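Local coordinates for putative streptothricin acetyltransferase (Bacillus anthracis, PDB 3PP9), which binds acetyl coenzyme A and, as a putative GNAT-family streptothricin acetyltransferase, probably transfers the acetyl group to the antibiotic streptothricin, at residues Phe26-Arg31 with Gln142-Ala147; Ala30-Ser35 with Ile43-Glu48; Phe162-Tyr167 with Asp175-Tyr180. All blocks are in the same frame, centred on the assembly; numbering follows the deposited sequence. Where two conformers were deposited one is given.

Contact 1 (Phe26-Arg31 with Gln142-Ala147); sequences FIVNAR and QNNNVA. With ACO (acetyl coenzyme *a), chain D.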
loop_
_atom_site.group_PDB
_atom_site.type_symbol
_atom_site.label_atom_id
_atom_site.label_comp_id
_atom_site.label_asym_id
_atom_site.label_seq_id
_atom_site.Cartn_x
_atom_site.Cartn_y
_atom_site.Cartn_z
ATOM N N PHE A 26 -2.440 15.659 17.382
ATOM C CA PHE A 26 -3.147 14.804 18.315
ATOM C C PHE A 26 -2.176 14.242 19.320
ATOM O O PHE A 26 -0.960 14.302 19.145
ATOM C CB PHE A 26 -3.912 13.692 17.604
ATOM C CG PHE A 26 -3.060 12.790 16.778
ATOM C CD1 PHE A 26 -2.756 13.129 15.465
ATOM C CD2 PHE A 26 -2.601 11.584 17.279
ATOM C CE1 PHE A 26 -1.986 12.301 14.669
ATOM C CE2 PHE A 26 -1.827 10.749 16.487
ATOM C CZ PHE A 26 -1.510 11.114 15.192
ATOM N N ILE A 27 -2.719 13.745 20.425
ATOM C CA ILE A 27 -1.914 13.179 21.498
ATOM C C ILE A 27 -1.889 11.664 21.409
ATOM O O ILE A 27 -2.940 11.025 21.425
ATOM C CB ILE A 27 -2.514 13.521 22.864
ATOM C CG1 ILE A 27 -2.680 15.028 23.029
ATOM C CG2 ILE A 27 -1.654 12.920 23.986
ATOM C CD1 ILE A 27 -3.417 15.397 24.312
ATOM N N VAL A 28 -0.680 11.108 21.344
ATOM C CA VAL A 28 -0.449 9.685 21.296
ATOM C C VAL A 28 -0.384 9.317 22.777
ATOM O O VAL A 28 0.464 9.840 23.497
ATOM C CB VAL A 28 0.879 9.319 20.637
ATOM C CG1 VAL A 28 1.208 7.819 20.885
ATOM C CG2 VAL A 28 0.791 9.608 19.137
ATOM N N ASN A 29 -1.283 8.450 23.250
ATOM C CA ASN A 29 -1.266 8.026 24.652
ATOM C C ASN A 29 -1.282 6.524 24.824
ATOM O O ASN A 29 -1.206 6.021 25.952
ATOM C CB ASN A 29 -2.441 8.638 25.421
ATOM C CG ASN A 29 -3.784 8.328 24.805
ATOM O OD1 ASN A 29 -3.903 7.548 23.853
ATOM N ND2 ASN A 29 -4.824 8.990 25.316
ATOM N N ALA A 30 -1.367 5.806 23.697
ATOM C CA ALA A 30 -1.431 4.366 23.705
ATOM C C ALA A 30 -1.180 3.856 22.313
ATOM O O ALA A 30 -1.043 4.635 21.374
ATOM C CB ALA A 30 -2.821 3.932 24.155
ATOM N N ARG A 31 -1.110 2.540 22.187
ATOM C CA ARG A 31 -0.909 1.931 20.884
ATOM C C ARG A 31 -1.633 0.617 20.810
ATOM O O ARG A 31 -1.877 -0.038 21.832
ATOM C CB ARG A 31 0.575 1.700 20.572
ATOM C CG ARG A 31 1.318 0.743 21.508
ATOM C CD ARG A 31 2.732 0.480 21.023
ATOM N NE ARG A 31 3.474 -0.393 21.935
ATOM C CZ ARG A 31 4.649 -0.971 21.665
ATOM N NH1 ARG A 31 5.239 -0.831 20.478
ATOM N NH2 ARG A 31 5.227 -1.737 22.581
ATOM N N GLN A 142 -1.657 4.536 11.716
ATOM C CA GLN A 142 -0.559 3.930 12.483
ATOM C C GLN A 142 -1.183 3.401 13.771
ATOM O O GLN A 142 -2.186 3.950 14.254
ATOM C CB GLN A 142 0.543 4.917 12.844
ATOM C CG GLN A 142 1.318 5.458 11.667
ATOM C CD GLN A 142 2.529 6.291 12.077
ATOM O OE1 GLN A 142 3.139 6.067 13.126
ATOM N NE2 GLN A 142 2.903 7.235 11.223
ATOM N N ASN A 143 -0.564 2.372 14.343
ATOM C CA ASN A 143 -1.057 1.748 15.557
ATOM C C ASN A 143 -0.962 2.674 16.774
ATOM O O ASN A 143 -1.580 2.396 17.777
ATOM C CB ASN A 143 -0.386 0.408 15.859
ATOM C CG ASN A 143 1.052 0.553 16.258
ATOM O OD1 ASN A 143 1.776 1.373 15.700
ATOM N ND2 ASN A 143 1.503 -0.288 17.195
ATOM N N ASN A 144 -0.226 3.778 16.670
ATOM C CA ASN A 144 -0.164 4.712 17.777
ATOM C C ASN A 144 -1.234 5.792 17.713
ATOM O O ASN A 144 -1.226 6.680 18.567
ATOM C CB ASN A 144 1.237 5.348 17.921
ATOM C CG ASN A 144 1.628 6.216 16.754
ATOM O OD1 ASN A 144 0.937 6.280 15.745
ATOM N ND2 ASN A 144 2.761 6.921 16.898
ATOM N N ASN A 145 -2.135 5.745 16.723
ATOM C CA ASN A 145 -3.220 6.721 16.639
ATOM C C ASN A 145 -4.498 6.012 17.087
ATOM O O ASN A 145 -5.374 5.707 16.290
ATOM C CB ASN A 145 -3.336 7.280 15.229
ATOM C CG ASN A 145 -4.226 8.491 15.147
ATOM O OD1 ASN A 145 -4.939 8.828 16.104
ATOM N ND2 ASN A 145 -4.158 9.191 14.000
ATOM N N VAL A 146 -4.572 5.738 18.386
ATOM C CA VAL A 146 -5.714 5.033 18.961
ATOM C C VAL A 146 -7.010 5.835 18.798
ATOM O O VAL A 146 -8.063 5.253 18.518
ATOM C CB VAL A 146 -5.438 4.585 20.423
ATOM C CG1 VAL A 146 -6.676 3.915 21.038
ATOM C CG2 VAL A 146 -4.238 3.628 20.458
ATOM N N ALA A 147 -6.933 7.159 18.873
ATOM C CA ALA A 147 -8.128 7.993 18.708
ATOM C C ALA A 147 -8.738 7.724 17.340
ATOM O O ALA A 147 -9.941 7.506 17.216
ATOM C CB ALA A 147 -7.785 9.474 18.809
HETATM N N1A ACO D . -11.430 8.020 21.305
HETATM C C2A ACO D . -12.487 7.188 21.258
HETATM N N3A ACO D . -13.525 7.367 20.427
HETATM C C4A ACO D . -13.537 8.430 19.581
HETATM C C5A ACO D . -12.424 9.382 19.600
HETATM C C6A ACO D . -11.335 9.126 20.540
HETATM N N6A ACO D . -10.293 9.980 20.584
HETATM N N7A ACO D . -12.686 10.331 18.695
HETATM C C8A ACO D . -13.878 10.023 18.136
HETATM N N9A ACO D . -14.376 8.887 18.660
HETATM C C1B ACO D . -15.672 8.256 18.361
HETATM C C2B ACO D . -16.754 9.150 18.969
HETATM O O2B ACO D . -17.029 8.916 20.358
HETATM C C3B ACO D . -17.948 8.876 18.095
HETATM O O3B ACO D . -18.625 7.727 18.585
HETATM P P3B ACO D . -20.227 7.618 18.646
HETATM O O7A ACO D . -20.669 7.711 17.201
HETATM O O8A ACO D . -20.621 8.794 19.502
HETATM O O9A ACO D . -20.415 6.255 19.281
HETATM C C4B ACO D . -17.336 8.568 16.742
HETATM O O4B ACO D . -15.975 8.172 16.973
HETATM C C5B ACO D . -17.396 9.780 15.819
HETATM O O5B ACO D . -16.520 10.784 16.337
HETATM P P1A ACO D . -16.551 12.278 15.757
HETATM O O1A ACO D . -16.881 13.240 16.875
HETATM O O2A ACO D . -17.406 12.256 14.525
HETATM O O3A ACO D . -14.992 12.430 15.349
HETATM P P2A ACO D . -14.169 13.789 15.203
HETATM O O4A ACO D . -13.494 13.981 16.530
HETATM O O5A ACO D . -14.989 14.912 14.628
HETATM O O6A ACO D . -13.083 13.420 14.065
HETATM C CBP ACO D . -10.864 12.590 13.656
HETATM C CCP ACO D . -12.265 12.265 14.158
HETATM C CDP ACO D . -10.042 11.309 13.636
HETATM C CEP ACO D . -10.954 13.178 12.250
HETATM C CAP ACO D . -10.203 13.620 14.581
HETATM O OAP ACO D . -9.905 12.995 15.858
HETATM C C9P ACO D . -8.910 14.175 14.056
HETATM O O9P ACO D . -8.892 15.050 13.227
HETATM N N8P ACO D . -7.759 13.689 14.536
HETATM C C7P ACO D . -6.445 14.201 14.138
HETATM C C6P ACO D . -6.081 13.890 12.710
HETATM C C5P ACO D . -6.125 12.402 12.506
HETATM O O5P ACO D . -5.686 11.631 13.339
HETATM N N4P ACO D . -6.664 11.974 11.386
HETATM C C3P ACO D . -6.776 10.573 11.025
HETATM C C2P ACO D . -5.413 10.151 10.479
HETATM S S1P ACO D . -5.519 8.671 9.494
HETATM C C ACO D . -6.116 9.252 8.024
HETATM O O ACO D . -6.379 10.428 7.888
HETATM C CH3 ACO D . -6.328 8.291 6.906
HETATM O O HOH W 1 -4.419 8.906 19.120
HETATM O O HOH W 2 -2.733 7.063 20.829
HETATM O O HOH W 3 4.340 -0.231 17.919
#
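The ring of Phe26 lies over the side-chain amide of Asn145, with the two planes only 8° apart. Asn145 ND2 sits over one ring face, displaced toward the rim, 3.5 Å from Phe26 CZ. Asn145 CG stands anti to its backbone N (chi1 -168°), which brings the amide under the ring. ND2 gives a nearly straight bond (170°) to O5P of acetyl coenzyme A, 3.0 Å away. OD1 caps helix 146-154 through Ala148 N and probably accepts from a water that takes the Ala147 N-H. Here the turn after strand 136-142 enters that helix of the GNAT fold, where the cofactor binds.

Both methyls of Val28 pack on the Asn144 carbonyl, CG1 3.5 Å from Asn144 O. A second water lies 2.7 Å from Asn144 O and accepts from Asn29 N. Asn144 ND2 bonds to Tyr53 OH. Val146 CG2 rests on Ala30 O. A third water joins Arg31 NH1 to Asn143 ND2, which also donates to Leu32 O, while Asn143 OD1 accepts from Val177 N.

No direct hydrogen bond links the segments. A bound potassium ion also lies about 3 Å from the Asn145 side chain. The stack probably helps hold the amide where it meets the cofactor.

Contact 2 (Ala30-Ser35 with Ile43-Glu48); sequences ARLMLS and IEYTVE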
loop_
_atom_site.group_PDB
_atom_site.type_symbol
_atom_site.label_atom_id
_atom_site.label_comp_id
_atom_site.label_asym_id
_atom_site.label_seq_id
_atom_site.Cartn_x
_atom_site.Cartn_y
_atom_site.Cartn_z
ATOM N N ALA A 30 -1.367 5.806 23.697
ATOM C CA ALA A 30 -1.431 4.366 23.705
ATOM C C ALA A 30 -1.180 3.856 22.313
ATOM O O ALA A 30 -1.043 4.635 21.374
ATOM C CB ALA A 30 -2.821 3.932 24.155
ATOM N N ARG A 31 -1.110 2.540 22.187
ATOM C CA ARG A 31 -0.909 1.931 20.884
ATOM C C ARG A 31 -1.633 0.617 20.810
ATOM O O ARG A 31 -1.877 -0.038 21.832
ATOM C CB ARG A 31 0.575 1.700 20.572
ATOM C CG ARG A 31 1.318 0.743 21.508
ATOM C CD ARG A 31 2.732 0.480 21.023
ATOM N NE ARG A 31 3.474 -0.393 21.935
ATOM C CZ ARG A 31 4.649 -0.971 21.665
ATOM N NH1 ARG A 31 5.239 -0.831 20.478
ATOM N NH2 ARG A 31 5.227 -1.737 22.581
ATOM N N LEU A 32 -2.055 0.265 19.597
ATOM C CA LEU A 32 -2.709 -1.016 19.360
ATOM C C LEU A 32 -1.680 -2.127 19.262
ATOM O O LEU A 32 -0.592 -1.958 18.698
ATOM C CB LEU A 32 -3.598 -1.022 18.110
ATOM C CG LEU A 32 -5.071 -0.583 18.209
ATOM C CD1 LEU A 32 -5.304 0.807 18.708
ATOM C CD2 LEU A 32 -5.757 -0.753 16.860
HETATM N N MSE A 33 -2.042 -3.259 19.850
HETATM C CA MSE A 33 -1.210 -4.450 19.860
HETATM C C MSE A 33 -2.008 -5.422 19.025
HETATM O O MSE A 33 -3.122 -5.757 19.398
HETATM C CB MSE A 33 -1.088 -5.001 21.277
HETATM C CG MSE A 33 -0.643 -3.983 22.300
HETATM SE SE MSE A 33 1.109 -3.278 21.901
HETATM C CE MSE A 33 2.188 -4.893 22.097
ATOM N N LEU A 34 -1.481 -5.850 17.883
ATOM C CA LEU A 34 -2.238 -6.756 17.023
ATOM C C LEU A 34 -2.042 -8.246 17.198
ATOM O O LEU A 34 -0.979 -8.718 17.619
ATOM C CB LEU A 34 -1.898 -6.391 15.568
ATOM C CG LEU A 34 -2.164 -4.940 15.172
ATOM C CD1 LEU A 34 -1.612 -4.673 13.799
ATOM C CD2 LEU A 34 -3.633 -4.602 15.230
ATOM N N SER A 35 -3.112 -8.985 16.908
ATOM C CA SER A 35 -3.083 -10.439 16.955
ATOM C C SER A 35 -3.954 -10.955 15.813
ATOM O O SER A 35 -4.803 -10.227 15.278
ATOM C CB SER A 35 -3.564 -10.994 18.295
ATOM O OG SER A 35 -4.902 -10.614 18.554
ATOM N N ILE A 43 -8.409 -10.089 12.609
ATOM C CA ILE A 43 -7.308 -9.382 13.221
ATOM C C ILE A 43 -7.900 -8.696 14.432
ATOM O O ILE A 43 -8.873 -7.942 14.323
ATOM C CB ILE A 43 -6.691 -8.348 12.281
ATOM C CG1 ILE A 43 -6.028 -9.060 11.100
ATOM C CG2 ILE A 43 -5.665 -7.501 13.038
ATOM C CD1 ILE A 43 -5.528 -8.124 10.011
ATOM N N GLU A 44 -7.314 -8.961 15.588
ATOM C CA GLU A 44 -7.799 -8.387 16.818
ATOM C C GLU A 44 -6.724 -7.518 17.418
ATOM O O GLU A 44 -5.585 -7.486 16.959
ATOM C CB GLU A 44 -8.164 -9.497 17.798
ATOM C CG GLU A 44 -9.265 -10.410 17.294
ATOM C CD GLU A 44 -9.579 -11.540 18.249
ATOM O OE1 GLU A 44 -8.719 -11.888 19.087
ATOM O OE2 GLU A 44 -10.686 -12.104 18.137
ATOM N N TYR A 45 -7.092 -6.786 18.450
ATOM C CA TYR A 45 -6.111 -5.950 19.072
ATOM C C TYR A 45 -6.458 -5.696 20.516
ATOM O O TYR A 45 -7.589 -5.930 20.962
ATOM C CB TYR A 45 -6.018 -4.585 18.361
ATOM C CG TYR A 45 -7.229 -3.696 18.563
ATOM C CD1 TYR A 45 -7.371 -2.936 19.730
ATOM C CD2 TYR A 45 -8.222 -3.610 17.605
ATOM C CE1 TYR A 45 -8.464 -2.133 19.936
ATOM C CE2 TYR A 45 -9.320 -2.810 17.795
ATOM C CZ TYR A 45 -9.435 -2.063 18.975
ATOM O OH TYR A 45 -10.523 -1.256 19.208
ATOM N N THR A 46 -5.442 -5.253 21.236
ATOM C CA THR A 46 -5.579 -4.834 22.624
ATOM C C THR A 46 -4.873 -3.484 22.622
ATOM O O THR A 46 -4.061 -3.196 21.734
ATOM C CB THR A 46 -4.966 -5.788 23.662
ATOM O OG1 THR A 46 -3.548 -5.919 23.466
ATOM C CG2 THR A 46 -5.646 -7.157 23.604
ATOM N N VAL A 47 -5.212 -2.649 23.592
ATOM C CA VAL A 47 -4.627 -1.321 23.701
ATOM C C VAL A 47 -3.611 -1.301 24.833
ATOM O O VAL A 47 -3.885 -1.829 25.912
ATOM C CB VAL A 47 -5.735 -0.293 23.965
ATOM C CG1 VAL A 47 -5.125 1.074 24.254
ATOM C CG2 VAL A 47 -6.699 -0.228 22.784
ATOM N N GLU A 48 -2.438 -0.726 24.585
ATOM C CA GLU A 48 -1.382 -0.623 25.594
ATOM C C GLU A 48 -0.993 0.840 25.755
ATOM O O GLU A 48 -0.729 1.526 24.773
ATOM C CB GLU A 48 -0.138 -1.420 25.193
ATOM C CG GLU A 48 0.970 -1.418 26.245
ATOM C CD GLU A 48 2.210 -2.221 25.854
ATOM O OE1 GLU A 48 3.191 -2.212 26.628
ATOM O OE2 GLU A 48 2.216 -2.855 24.788
#
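Arg31 and Glu48 form one hydrogen-bonded pair of the beta hairpin made by strands 25-36 and 43-56. Arg31 N donates to Glu48 O at 2.8 Å, and Glu48 N returns a straighter bond (167°) to Arg31 O. Met33 and Thr46 form the next such pair. Met33 N reaches Thr46 O nearly along the C=O axis, and Thr46 N meets Met33 O in its carbonyl plane. Ser35 and Glu44 are the third such pair here. Ser35 N approaches Glu44 O from above the carbonyl plane, 37° out of it, and Glu44 N donates to Ser35 O at 2.8 Å. Leu32, between these pairs, turns to Asn143 instead: its O accepts from Asn143 ND2, and its N probably bonds to Asn143 O.

Arg31, Met33, Ser35, Glu44, Thr46 and Glu48 put their side chains on one face. The extended Arg31 chain runs alongside Glu48, and NH2 makes a long, weak salt bridge to Glu48 OE2 (3.9 Å).

The other face carries Leu32, Leu34, Tyr45 and Val47 and is mostly apolar. In the conformer given, Leu32 CD2 sits over the Tyr45 ring in a CH-pi contact, 3.9 Å from the centroid. Leu34 CD2 touches Tyr45 CB at 3.9 Å.

Tyr45 OH is satisfied by Lys150 and Glu153 of helix 146-154, where Leu32 also packs on Val146 and Cys149. Leu34 and Ile43 meet Phe162 of strand 158-163, and Ile43 touches Phe164 of the second subunit.

Contact 3 (Phe162-Tyr167 with Asp175-Tyr180); sequences FDFLVY and DEVAIY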
loop_
_atom_site.group_PDB
_atom_site.type_symbol
_atom_site.label_atom_id
_atom_site.label_comp_id
_atom_site.label_asym_id
_atom_site.label_seq_id
_atom_site.Cartn_x
_atom_site.Cartn_y
_atom_site.Cartn_z
ATOM N N PHE A 162 -2.130 -5.335 8.191
ATOM C CA PHE A 162 -1.173 -4.540 8.954
ATOM C C PHE A 162 0.217 -4.793 8.405
ATOM O O PHE A 162 0.438 -5.757 7.659
ATOM C CB PHE A 162 -1.293 -4.747 10.480
ATOM C CG PHE A 162 -1.252 -6.169 10.954
ATOM C CD1 PHE A 162 -0.052 -6.841 11.088
ATOM C CD2 PHE A 162 -2.417 -6.782 11.405
ATOM C CE1 PHE A 162 -0.031 -8.148 11.589
ATOM C CE2 PHE A 162 -2.405 -8.078 11.905
ATOM C CZ PHE A 162 -1.216 -8.757 11.991
ATOM N N ASP A 163 1.154 -3.933 8.764
ATOM C CA ASP A 163 2.511 -4.076 8.269
ATOM C C ASP A 163 3.496 -3.544 9.313
ATOM O O ASP A 163 3.464 -2.364 9.678
ATOM C CB ASP A 163 2.646 -3.360 6.931
ATOM C CG ASP A 163 3.919 -3.691 6.220
ATOM O OD1 ASP A 163 4.985 -3.596 6.858
ATOM O OD2 ASP A 163 3.834 -4.007 5.001
ATOM N N PHE A 164 4.376 -4.432 9.746
ATOM C CA PHE A 164 5.388 -4.142 10.762
ATOM C C PHE A 164 6.695 -3.559 10.254
ATOM O O PHE A 164 7.498 -3.082 11.073
ATOM C CB PHE A 164 5.820 -5.429 11.497
ATOM C CG PHE A 164 4.712 -6.151 12.196
ATOM C CD1 PHE A 164 4.033 -5.556 13.241
ATOM C CD2 PHE A 164 4.435 -7.473 11.890
ATOM C CE1 PHE A 164 3.018 -6.237 13.921
ATOM C CE2 PHE A 164 3.432 -8.167 12.572
ATOM C CZ PHE A 164 2.725 -7.532 13.596
ATOM N N LEU A 165 6.934 -3.582 8.947
ATOM C CA LEU A 165 8.203 -3.111 8.430
ATOM C C LEU A 165 8.159 -1.900 7.524
ATOM O O LEU A 165 9.195 -1.260 7.329
ATOM C CB LEU A 165 8.901 -4.257 7.683
ATOM C CG LEU A 165 9.254 -5.497 8.521
ATOM C CD1 LEU A 165 9.944 -6.572 7.680
ATOM C CD2 LEU A 165 10.146 -5.139 9.691
ATOM N N VAL A 166 6.994 -1.555 6.998
ATOM C CA VAL A 166 6.948 -0.438 6.037
ATOM C C VAL A 166 7.538 0.862 6.633
ATOM O O VAL A 166 8.330 1.571 5.985
ATOM C CB VAL A 166 5.576 -0.270 5.409
ATOM C CG1 VAL A 166 4.527 0.218 6.418
ATOM C CG2 VAL A 166 5.677 0.668 4.172
ATOM N N TYR A 167 7.235 1.127 7.899
ATOM C CA TYR A 167 7.766 2.350 8.541
ATOM C C TYR A 167 9.264 2.373 8.846
ATOM O O TYR A 167 9.834 3.463 9.072
ATOM C CB TYR A 167 6.952 2.734 9.779
ATOM C CG TYR A 167 5.629 3.356 9.434
ATOM C CD1 TYR A 167 5.570 4.680 9.019
ATOM C CD2 TYR A 167 4.442 2.663 9.559
ATOM C CE1 TYR A 167 4.379 5.274 8.694
ATOM C CE2 TYR A 167 3.223 3.261 9.236
ATOM C CZ TYR A 167 3.205 4.564 8.800
ATOM O OH TYR A 167 2.010 5.177 8.479
ATOM N N ASP A 175 9.111 1.277 16.267
ATOM C CA ASP A 175 8.375 0.104 15.899
ATOM C C ASP A 175 6.923 0.417 15.539
ATOM O O ASP A 175 6.021 -0.289 15.979
ATOM C CB ASP A 175 8.459 -0.872 17.087
ATOM C CG ASP A 175 9.899 -1.349 17.357
ATOM O OD1 ASP A 175 10.618 -1.673 16.380
ATOM O OD2 ASP A 175 10.284 -1.442 18.536
ATOM N N GLU A 176 6.741 1.435 14.698
ATOM C CA GLU A 176 5.437 1.888 14.225
ATOM C C GLU A 176 4.830 0.808 13.325
ATOM O O GLU A 176 5.557 0.226 12.519
ATOM C CB GLU A 176 5.646 3.168 13.410
ATOM C CG GLU A 176 6.411 4.233 14.177
ATOM C CD GLU A 176 6.748 5.470 13.361
ATOM O OE1 GLU A 176 6.542 5.466 12.134
ATOM O OE2 GLU A 176 7.234 6.451 13.960
ATOM N N VAL A 177 3.524 0.546 13.449
ATOM C CA VAL A 177 2.861 -0.473 12.628
ATOM C C VAL A 177 1.739 0.172 11.830
ATOM O O VAL A 177 0.949 0.946 12.373
ATOM C CB VAL A 177 2.245 -1.587 13.512
ATOM C CG1 VAL A 177 1.598 -2.693 12.676
ATOM C CG2 VAL A 177 3.308 -2.199 14.471
ATOM N N ALA A 178 1.685 -0.117 10.533
ATOM C CA ALA A 178 0.614 0.385 9.675
ATOM C C ALA A 178 -0.582 -0.537 9.831
ATOM O O ALA A 178 -0.426 -1.766 9.852
ATOM C CB ALA A 178 1.060 0.368 8.201
ATOM N N ILE A 179 -1.772 0.047 9.954
ATOM C CA ILE A 179 -3.012 -0.699 10.085
ATOM C C ILE A 179 -3.930 -0.262 8.944
ATOM O O ILE A 179 -4.140 0.932 8.727
ATOM C CB ILE A 179 -3.714 -0.480 11.435
ATOM C CG1 ILE A 179 -2.768 -0.828 12.588
ATOM C CG2 ILE A 179 -4.981 -1.326 11.507
ATOM C CD1 ILE A 179 -3.384 -0.643 13.977
ATOM N N TYR A 180 -4.461 -1.235 8.221
ATOM C CA TYR A 180 -5.355 -0.960 7.074
ATOM C C TYR A 180 -6.816 -1.272 7.445
ATOM O O TYR A 180 -7.135 -2.394 7.839
ATOM C CB TYR A 180 -4.845 -1.725 5.858
ATOM C CG TYR A 180 -3.403 -1.351 5.602
ATOM C CD1 TYR A 180 -3.075 -0.237 4.861
ATOM C CD2 TYR A 180 -2.378 -2.100 6.153
ATOM C CE1 TYR A 180 -1.730 0.108 4.653
ATOM C CE2 TYR A 180 -1.052 -1.765 5.946
ATOM C CZ TYR A 180 -0.740 -0.666 5.214
ATOM O OH TYR A 180 0.596 -0.371 5.036
HETATM O O HOH W 4 5.661 -0.526 9.828
#
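An antiparallel pairing of strands 158-163 and 178-184, at the edge of the chain's main mixed sheet, ends here in an Asx turn at Asp163. Asp163 N donates to Ala178 O at 2.9 Å, and Ala178 N answers to Asp163 O at 3.0 Å. Beyond this pair the ladder stops. With chi1 at -168° the Asp163 carboxylate swings back over the following residues, where OD1 can accept from both Leu165 N and Val166 N. The first comes head-on to the C-O bond, the second from above the carboxylate plane. The other oxygen, OD2, bonds to Tyr182 OH of the second subunit.

Phe162 and Asp163 also pair with a strand of the second subunit, whose Phe162 ring meets this one, so the sheet continues across the dimer interface.

Where the two segments part, one water fills in. It donates to Asp163 O and to Glu176 O, and accepts from Tyr167 N at 3.0 Å. Val177 CG2 lies at the edge of the Phe164 ring, 3.6 Å from Phe164 CD1. In the conformer given, the Glu176 side chain crosses Tyr167 at about a right angle, with its carboxylate turned 70° from the ring plane. The Tyr167 hydroxyl bonds to Glu140. Ala178 CB packs against Val166 CG1 and against Tyr167 CE2, the latter at 3.8 Å.

Contacts 1 and 2 share Ala30 and Arg31 on strand 25-36, and their centres are about 11 Å apart. Between them Leu32 N lies 2.8 Å from Asn143 O, a probable hydrogen bond, and Val146 CG2 packs on Leu32 CD1. Asn143 also ties contact 1 to contact 3: Asn143 N is 2.9 Å from Val177 O. Contacts 2 and 3 meet through apolar side chains, Leu34 on Phe162 and Leu32 CD2 on Ile179 CD1 (3.7 Å). Contact 1 alone of the three touches acetyl coenzyme A. In contact 2 the side chain of Tyr45 is about 9 Å from the bound acetyl coenzyme A. Contacts 2 and 3 reach the second subunit.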